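Local coordinates for phosphate ABC transporter, phosphate-binding protein (Clostridium perfringens, PDB 4Q8R) that probably captures phosphate with high affinity outside the cell and delivers it to an ABC-type transporter for uptake, at residues Ala69-Leu83 against Tyr202-Glu214. Residues are numbered along the deposited sequence; the frame is centred on the assembly and turned at random.
Sequences AGLKEVEIAYDGIAL and YKVSRPFLAVYKE. With ZN (zinc ion), chain F.
D79 OD2 accepts two hydrogen bonds from R206, one from NE at 2.8 Å and one from NH1 at 2.9 Å, so a single carboxylate oxygen takes the side-on grip of the guanidinium in a salt bridge. NE meets its anti lone pair. In R206, CG stands between the backbone N and the carbonyl carbon (chi1 36°) and the chain bends again at chi2 (71°), which brings the guanidinium across to D79; I81 CG1 lies over one of its faces. D79 OD1 turns to S174, while R206 NH2 and NH1 also bond S59 O and T131; these bonds restrain the orientation of both buried groups. A bound phosphate ion lies about 5 Å from the R206 side chain, consistent with R206 standing near the anion pocket. D79 CB packs over one face of the F208 ring, 3.3 Å from CE1. The backbones pair antiparallel, axes at 153°, and the register slips by one between E75 and A77, a beta bulge: I76 N bonds F208 O, but F208 N bonds A77 O. Such long strands running between the two lobes are consistent with the hinge of periplasmic binding proteins. The Y78 ring lies across the R206-P207 peptide, R206 O 3.4 Å above its plane. In one of two conformers, E73 OE2 binds zinc at 2.2 Å with D61 and a water, while OE1 forms a salt bridge with K67.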
ATOM      1  N   ALA A  69       4.445   7.877 -21.048  1.00 40.88           N
ATOM      2  CA  ALA A  69       4.620   9.295 -20.816  1.00 38.03           C
ATOM      3  C   ALA A  69       6.063   9.645 -20.517  1.00 39.88           C
ATOM      4  O   ALA A  69       6.344  10.809 -20.245  1.00 46.25           O
ATOM      5  CB  ALA A  69       3.738   9.770 -19.677  1.00 44.91           C
ATOM      6  N   GLY A  70       6.958   8.650 -20.521  1.00 42.94           N
ATOM      7  CA  GLY A  70       8.406   8.866 -20.298  1.00 41.73           C
ATOM      8  C   GLY A  70       8.841   8.704 -18.844  1.00 43.55           C
ATOM      9  O   GLY A  70       9.788   9.359 -18.390  1.00 40.90           O
ATOM     10  N   LEU A  71       8.135   7.873 -18.081  1.00 41.37           N
ATOM     11  CA  LEU A  71       8.481   7.737 -16.659  1.00 36.28           C
ATOM     12  C   LEU A  71       9.503   6.659 -16.411  1.00 36.13           C
ATOM     13  O   LEU A  71       9.364   5.563 -16.903  1.00 41.35           O
ATOM     14  CB  LEU A  71       7.246   7.475 -15.793  1.00 36.23           C
ATOM     15  CG  LEU A  71       6.184   8.562 -15.595  1.00 35.55           C
ATOM     16  CD1 LEU A  71       5.006   7.938 -14.812  1.00 30.51           C
ATOM     17  CD2 LEU A  71       6.734   9.808 -14.909  1.00 35.98           C
ATOM     18  N   LYS A  72      10.586   7.020 -15.709  1.00 36.31           N
ATOM     19  CA  LYS A  72      11.540   6.062 -15.180  1.00 38.17           C
ATOM     20  C   LYS A  72      10.987   5.561 -13.851  1.00 31.67           C
ATOM     21  O   LYS A  72      10.283   6.279 -13.158  1.00 33.44           O
ATOM     22  CB  LYS A  72      12.872   6.766 -14.963  1.00 39.65           C
ATOM     23  CG  LYS A  72      13.514   7.309 -16.258  1.00 56.07           C
ATOM     24  CD  LYS A  72      13.627   6.240 -17.356  1.00 62.71           C
ATOM     25  CE  LYS A  72      14.470   6.681 -18.570  1.00 77.18           C
ATOM     26  NZ  LYS A  72      15.937   6.806 -18.273  1.00 81.45           N
ATOM     27  N   GLU A  73      11.322   4.325 -13.509  1.00 37.81           N
ATOM     28  CA  GLU A  73      10.933   3.789 -12.227  0.59 35.38           C
ATOM     29  C   GLU A  73      12.087   3.343 -11.405  1.00 35.65           C
ATOM     30  O   GLU A  73      13.090   2.787 -11.906  1.00 40.51           O
ATOM     31  CB  GLU A  73      10.008   2.613 -12.420  0.59 40.25           C
ATOM     32  CG  GLU A  73       9.050   2.846 -13.539  0.59 40.81           C
ATOM     33  CD  GLU A  73       8.406   1.558 -13.912  0.59 41.20           C
ATOM     34  OE1 GLU A  73       8.452   1.198 -15.096  0.59 55.05           O
ATOM     35  OE2 GLU A  73       7.934   0.861 -12.992  0.59 42.48           O
ATOM     36  N   VAL A  74      11.974   3.592 -10.119  1.00 33.14           N
ATOM     37  CA  VAL A  74      12.994   3.115  -9.163  1.00 32.97           C
ATOM     38  C   VAL A  74      12.231   2.381  -8.046  1.00 33.86           C
ATOM     39  O   VAL A  74      11.453   3.004  -7.305  1.00 32.98           O
ATOM     40  CB  VAL A  74      13.814   4.280  -8.554  1.00 35.01           C
ATOM     41  CG1 VAL A  74      14.721   3.799  -7.470  1.00 43.53           C
ATOM     42  CG2 VAL A  74      14.603   4.966  -9.625  1.00 46.61           C
ATOM     43  N   GLU A  75      12.503   1.090  -7.904  1.00 33.83           N
ATOM     44  CA  GLU A  75      11.955   0.345  -6.820  1.00 33.60           C
ATOM     45  C   GLU A  75      12.702   0.768  -5.527  1.00 36.32           C
ATOM     46  O   GLU A  75      13.946   0.620  -5.436  1.00 35.56           O
ATOM     47  CB  GLU A  75      12.062  -1.143  -7.135  1.00 38.05           C
ATOM     48  CG  GLU A  75      11.378  -2.066  -6.186  1.00 48.82           C
ATOM     49  CD  GLU A  75      11.455  -3.561  -6.613  1.00 56.50           C
ATOM     50  OE1 GLU A  75      11.393  -3.875  -7.835  1.00 71.35           O
ATOM     51  OE2 GLU A  75      11.558  -4.448  -5.726  1.00 78.98           O
ATOM     52  N   ILE A  76      11.972   1.245  -4.521  1.00 30.62           N
ATOM     53  CA  ILE A  76      12.572   1.633  -3.223  1.00 31.18           C
ATOM     54  C   ILE A  76      12.335   0.696  -2.026  1.00 31.01           C
ATOM     55  O   ILE A  76      13.056   0.765  -1.026  1.00 32.11           O
ATOM     56  CB  ILE A  76      12.186   3.048  -2.779  1.00 28.52           C
ATOM     57  CG1 ILE A  76      10.668   3.187  -2.621  1.00 27.46           C
ATOM     58  CG2 ILE A  76      12.669   4.089  -3.765  1.00 30.70           C
ATOM     59  CD1 ILE A  76      10.231   4.542  -2.033  1.00 33.28           C
ATOM     60  N   ALA A  77      11.367  -0.195  -2.178  1.00 29.26           N
ATOM     61  CA  ALA A  77      10.948  -1.182  -1.158  1.00 30.79           C
ATOM     62  C   ALA A  77       9.994  -2.174  -1.810  1.00 29.00           C
ATOM     63  O   ALA A  77       9.459  -1.909  -2.907  1.00 30.96           O
ATOM     64  CB  ALA A  77      10.292  -0.533   0.041  1.00 31.81           C
ATOM     65  N   TYR A  78       9.792  -3.306  -1.137  1.00 32.72           N
ATOM     66  CA  TYR A  78       8.625  -4.157  -1.416  1.00 31.77           C
ATOM     67  C   TYR A  78       7.757  -4.087  -0.174  1.00 27.16           C
ATOM     68  O   TYR A  78       8.237  -3.753   0.919  1.00 30.29           O
ATOM     69  CB  TYR A  78       9.058  -5.562  -1.852  1.00 35.13           C
ATOM     70  CG  TYR A  78       8.407  -6.116  -3.040  1.00 44.85           C
ATOM     71  CD1 TYR A  78       8.782  -5.722  -4.340  1.00 49.31           C
ATOM     72  CD2 TYR A  78       7.353  -7.078  -2.892  1.00 57.83           C
ATOM     73  CE1 TYR A  78       8.112  -6.267  -5.452  1.00 57.52           C
ATOM     74  CE2 TYR A  78       6.691  -7.622  -3.984  1.00 50.82           C
ATOM     75  CZ  TYR A  78       7.053  -7.219  -5.261  1.00 64.73           C
ATOM     76  OH  TYR A  78       6.347  -7.753  -6.327  1.00 53.98           O
ATOM     77  N   ASP A  79       6.468  -4.344  -0.346  1.00 27.44           N
ATOM     78  CA  ASP A  79       5.481  -4.134   0.682  1.00 26.93           C
ATOM     79  C   ASP A  79       4.405  -5.235   0.637  1.00 27.92           C
ATOM     80  O   ASP A  79       3.807  -5.504  -0.426  1.00 28.76           O
ATOM     81  CB  ASP A  79       4.803  -2.777   0.502  1.00 27.88           C
ATOM     82  CG  ASP A  79       3.741  -2.482   1.549  1.00 26.27           C
ATOM     83  OD1 ASP A  79       3.996  -2.486   2.764  1.00 28.21           O
ATOM     84  OD2 ASP A  79       2.618  -2.155   1.170  1.00 27.56           O
ATOM     85  N   GLY A  80       4.127  -5.829   1.786  1.00 26.87           N
ATOM     86  CA  GLY A  80       3.029  -6.729   1.932  1.00 25.37           C
ATOM     87  C   GLY A  80       1.731  -5.983   2.115  1.00 23.87           C
ATOM     88  O   GLY A  80       1.692  -4.854   2.630  1.00 26.25           O
ATOM     89  N   ILE A  81       0.658  -6.611   1.657  1.00 24.41           N
ATOM     90  CA  ILE A  81      -0.681  -6.074   1.902  1.00 24.90           C
ATOM     91  C   ILE A  81      -1.343  -7.074   2.901  1.00 21.15           C
ATOM     92  O   ILE A  81      -1.506  -8.277   2.607  1.00 24.67           O
ATOM     93  CB  ILE A  81      -1.525  -5.996   0.655  1.00 22.18           C
ATOM     94  CG1 ILE A  81      -0.864  -5.032  -0.386  1.00 22.54           C
ATOM     95  CG2 ILE A  81      -2.961  -5.558   0.998  1.00 23.53           C
ATOM     96  CD1 ILE A  81      -1.530  -5.035  -1.710  1.00 22.85           C
ATOM     97  N   ALA A  82      -1.723  -6.536   4.034  1.00 24.83           N
ATOM     98  CA  ALA A  82      -2.445  -7.267   5.064  1.00 23.72           C
ATOM     99  C   ALA A  82      -3.951  -7.129   4.837  1.00 23.69           C
ATOM    100  O   ALA A  82      -4.429  -6.127   4.388  1.00 24.21           O
ATOM    101  CB  ALA A  82      -2.121  -6.716   6.422  1.00 26.59           C
ATOM    102  N   LEU A  83      -4.645  -8.205   5.181  1.00 22.68           N
ATOM    103  CA  LEU A  83      -6.111  -8.222   5.284  0.51 22.97           C
ATOM    104  C   LEU A  83      -6.360  -8.041   6.747  1.00 23.65           C
ATOM    105  O   LEU A  83      -6.024  -8.981   7.558  1.00 27.34           O
ATOM    106  CB  LEU A  83      -6.707  -9.565   4.916  0.51 26.70           C
ATOM    107  CG  LEU A  83      -7.052  -9.858   3.490  0.51 26.31           C
ATOM    108  CD1 LEU A  83      -8.115  -8.907   3.061  0.51 23.03           C
ATOM    109  CD2 LEU A  83      -5.826  -9.788   2.627  0.51 26.10           C
ATOM    110  N   TYR A 202       4.147 -15.549   1.800  1.00 35.66           N
ATOM    111  CA  TYR A 202       3.010 -14.628   1.910  1.00 33.02           C
ATOM    112  C   TYR A 202       2.774 -13.987   0.552  1.00 34.55           C
ATOM    113  O   TYR A 202       3.628 -13.284   0.062  1.00 37.63           O
ATOM    114  CB  TYR A 202       3.258 -13.523   2.994  1.00 33.59           C
ATOM    115  CG  TYR A 202       1.973 -12.717   3.260  1.00 31.13           C
ATOM    116  CD1 TYR A 202       1.021 -13.147   4.164  1.00 29.10           C
ATOM    117  CD2 TYR A 202       1.707 -11.527   2.539  1.00 26.58           C
ATOM    118  CE1 TYR A 202      -0.152 -12.436   4.342  1.00 28.79           C
ATOM    119  CE2 TYR A 202       0.558 -10.770   2.762  1.00 28.24           C
ATOM    120  CZ  TYR A 202      -0.373 -11.236   3.667  1.00 25.11           C
ATOM    121  OH  TYR A 202      -1.524 -10.522   3.885  1.00 25.66           O
ATOM    122  N   LYS A 203       1.582 -14.196  -0.036  1.00 31.48           N
ATOM    123  CA  LYS A 203       1.387 -14.035  -1.433  1.00 35.89           C
ATOM    124  C   LYS A 203       0.927 -12.645  -1.831  1.00 33.03           C
ATOM    125  O   LYS A 203       0.939 -12.309  -3.019  1.00 39.00           O
ATOM    126  CB  LYS A 203       0.351 -15.100  -1.906  1.00 39.85           C
ATOM    127  CG  LYS A 203       0.841 -16.560  -1.926  1.00 45.77           C
ATOM    128  CD  LYS A 203       2.141 -16.723  -2.722  1.00 62.16           C
ATOM    129  CE  LYS A 203       2.670 -18.144  -2.640  1.00 63.98           C
ATOM    130  NZ  LYS A 203       4.115 -18.210  -2.981  1.00 68.46           N
ATOM    131  N   VAL A 204       0.509 -11.821  -0.882  1.00 29.13           N
ATOM    132  CA  VAL A 204      -0.065 -10.542  -1.246  1.00 29.32           C
ATOM    133  C   VAL A 204       0.967  -9.438  -0.994  1.00 27.81           C
ATOM    134  O   VAL A 204       1.181  -8.971   0.141  1.00 28.24           O
ATOM    135  CB  VAL A 204      -1.381 -10.236  -0.510  1.00 27.10           C
ATOM    136  CG1 VAL A 204      -2.196  -9.214  -1.325  1.00 30.76           C
ATOM    137  CG2 VAL A 204      -2.254 -11.491  -0.314  1.00 30.96           C
ATOM    138  N   SER A 205       1.599  -8.991  -2.073  1.00 28.56           N
ATOM    139  CA  SER A 205       2.667  -8.016  -1.968  1.00 24.82           C
ATOM    140  C   SER A 205       2.853  -7.259  -3.271  1.00 25.62           C
ATOM    141  O   SER A 205       2.359  -7.693  -4.307  1.00 27.67           O
ATOM    142  CB  SER A 205       3.972  -8.744  -1.564  1.00 28.88           C
ATOM    143  OG  SER A 205       4.441  -9.593  -2.573  1.00 32.44           O
ATOM    144  N   ARG A 206       3.609  -6.169  -3.227  1.00 25.93           N
ATOM    145  CA  ARG A 206       3.728  -5.288  -4.371  1.00 25.08           C
ATOM    146  C   ARG A 206       4.951  -4.356  -4.173  1.00 27.35           C
ATOM    147  O   ARG A 206       5.453  -4.219  -3.039  1.00 27.21           O
ATOM    148  CB  ARG A 206       2.419  -4.499  -4.629  1.00 28.36           C
ATOM    149  CG  ARG A 206       1.660  -4.078  -3.397  1.00 26.12           C
ATOM    150  CD  ARG A 206       2.422  -2.968  -2.657  1.00 24.58           C
ATOM    151  NE  ARG A 206       1.766  -2.506  -1.451  1.00 24.83           N
ATOM    152  CZ  ARG A 206       0.698  -1.732  -1.420  1.00 23.11           C
ATOM    153  NH1 ARG A 206       0.212  -1.384  -0.264  1.00 23.20           N
ATOM    154  NH2 ARG A 206       0.089  -1.341  -2.570  1.00 23.31           N
ATOM    155  N   PRO A 207       5.480  -3.794  -5.266  1.00 28.51           N
ATOM    156  CA  PRO A 207       6.591  -2.822  -5.091  1.00 26.97           C
ATOM    157  C   PRO A 207       6.120  -1.450  -4.627  1.00 25.37           C
ATOM    158  O   PRO A 207       4.969  -1.028  -4.864  1.00 25.67           O
ATOM    159  CB  PRO A 207       7.158  -2.695  -6.516  1.00 30.95           C
ATOM    160  CG  PRO A 207       5.912  -2.856  -7.410  1.00 30.11           C
ATOM    161  CD  PRO A 207       5.150  -3.991  -6.688  1.00 30.89           C
ATOM    162  N   PHE A 208       7.048  -0.724  -4.016  1.00 25.28           N
ATOM    163  CA  PHE A 208       7.012   0.722  -3.861  1.00 26.15           C
ATOM    164  C   PHE A 208       7.944   1.301  -4.898  1.00 28.62           C
ATOM    165  O   PHE A 208       9.115   0.880  -4.965  1.00 27.47           O
ATOM    166  CB  PHE A 208       7.420   1.173  -2.480  1.00 27.60           C
ATOM    167  CG  PHE A 208       6.403   0.955  -1.374  1.00 25.20           C
ATOM    168  CD1 PHE A 208       5.113   0.401  -1.578  1.00 25.89           C
ATOM    169  CD2 PHE A 208       6.718   1.372  -0.070  1.00 26.76           C
ATOM    170  CE1 PHE A 208       4.227   0.273  -0.522  1.00 26.25           C
ATOM    171  CE2 PHE A 208       5.819   1.273   0.955  1.00 23.25           C
ATOM    172  CZ  PHE A 208       4.561   0.716   0.740  1.00 25.43           C
ATOM    173  N   LEU A 209       7.414   2.219  -5.717  1.00 26.91           N
ATOM    174  CA  LEU A 209       8.167   2.883  -6.777  1.00 28.75           C
ATOM    175  C   LEU A 209       8.212   4.364  -6.580  1.00 26.79           C
ATOM    176  O   LEU A 209       7.215   5.002  -6.168  1.00 27.47           O
ATOM    177  CB  LEU A 209       7.551   2.604  -8.165  1.00 29.38           C
ATOM    178  CG  LEU A 209       7.314   1.173  -8.589  1.00 29.44           C
ATOM    179  CD1 LEU A 209       6.569   1.141  -9.917  1.00 34.18           C
ATOM    180  CD2 LEU A 209       8.624   0.401  -8.617  1.00 31.97           C
ATOM    181  N   ALA A 210       9.393   4.943  -6.856  1.00 28.32           N
ATOM    182  CA  ALA A 210       9.542   6.347  -7.098  1.00 25.48           C
ATOM    183  C   ALA A 210       9.633   6.471  -8.632  1.00 31.40           C
ATOM    184  O   ALA A 210      10.446   5.738  -9.261  1.00 29.84           O
ATOM    185  CB  ALA A 210      10.858   6.808  -6.469  1.00 26.09           C
ATOM    186  N   VAL A 211       8.807   7.342  -9.231  1.00 28.08           N
ATOM    187  CA  VAL A 211       8.719   7.510 -10.630  1.00 29.24           C
ATOM    188  C   VAL A 211       8.922   8.984 -10.979  1.00 26.65           C
ATOM    189  O   VAL A 211       8.565   9.884 -10.225  1.00 27.21           O
ATOM    190  CB  VAL A 211       7.396   6.969 -11.256  1.00 27.04           C
ATOM    191  CG1 VAL A 211       7.200   5.514 -10.898  1.00 28.85           C
ATOM    192  CG2 VAL A 211       6.181   7.821 -10.843  1.00 28.12           C
ATOM    193  N   TYR A 212       9.554   9.214 -12.117  1.00 28.42           N
ATOM    194  CA  TYR A 212       9.979  10.561 -12.486  1.00 29.01           C
ATOM    195  C   TYR A 212      10.295  10.564 -13.988  1.00 31.67           C
ATOM    196  O   TYR A 212      10.582   9.539 -14.597  1.00 33.03           O
ATOM    197  CB  TYR A 212      11.204  11.006 -11.666  1.00 31.21           C
ATOM    198  CG  TYR A 212      12.405  10.135 -11.838  1.00 37.55           C
ATOM    199  CD1 TYR A 212      13.308  10.350 -12.892  1.00 38.78           C
ATOM    200  CD2 TYR A 212      12.636   9.071 -10.964  1.00 36.67           C
ATOM    201  CE1 TYR A 212      14.410   9.562 -13.048  1.00 41.61           C
ATOM    202  CE2 TYR A 212      13.786   8.262 -11.104  1.00 41.22           C
ATOM    203  CZ  TYR A 212      14.660   8.512 -12.155  1.00 39.85           C
ATOM    204  OH  TYR A 212      15.761   7.736 -12.376  1.00 48.53           O
ATOM    205  N   LYS A 213      10.238  11.749 -14.560  1.00 32.85           N
ATOM    206  CA  LYS A 213      10.790  12.014 -15.864  1.00 34.65           C
ATOM    207  C   LYS A 213      12.255  12.498 -15.715  1.00 37.33           C
ATOM    208  O   LYS A 213      12.559  13.362 -14.873  1.00 36.57           O
ATOM    209  CB  LYS A 213       9.975  13.084 -16.541  1.00 36.81           C
ATOM    210  CG  LYS A 213       8.548  12.703 -16.817  1.00 35.22           C
ATOM    211  CD  LYS A 213       8.040  13.842 -17.660  1.00 43.42           C
ATOM    212  CE  LYS A 213       6.817  13.489 -18.406  1.00 50.82           C
ATOM    213  NZ  LYS A 213       6.236  14.815 -18.734  1.00 54.16           N
ATOM    214  N   GLU A 214      13.151  11.940 -16.519  1.00 40.69           N
ATOM    215  CA  GLU A 214      14.574  12.312 -16.436  1.00 44.76           C
ATOM    216  C   GLU A 214      14.758  13.817 -16.599  1.00 41.99           C
ATOM    217  O   GLU A 214      15.661  14.410 -15.963  1.00 47.84           O
ATOM    218  CB  GLU A 214      15.410  11.534 -17.458  1.00 53.42           C
ATOM    219  CG  GLU A 214      16.930  11.547 -17.159  1.00 69.65           C
ATOM    220  CD  GLU A 214      17.328  10.725 -15.916  1.00 80.94           C
ATOM    221  OE1 GLU A 214      17.036   9.500 -15.898  1.00 79.39           O
ATOM    222  OE2 GLU A 214      17.928  11.295 -14.958  1.00 78.21           O
TER
HETATM  223 ZN    ZN F 305       7.345  -1.030 -13.913  0.80 35.63          ZN
HETATM  224  O   HOH W   1      12.253  10.204 -18.668  1.00 52.89           O
HETATM  225  O   HOH W   2      -3.013 -10.344   6.219  1.00 27.11           O
HETATM  226  O   HOH W   3       8.040  -2.062 -12.675  1.00 57.84           O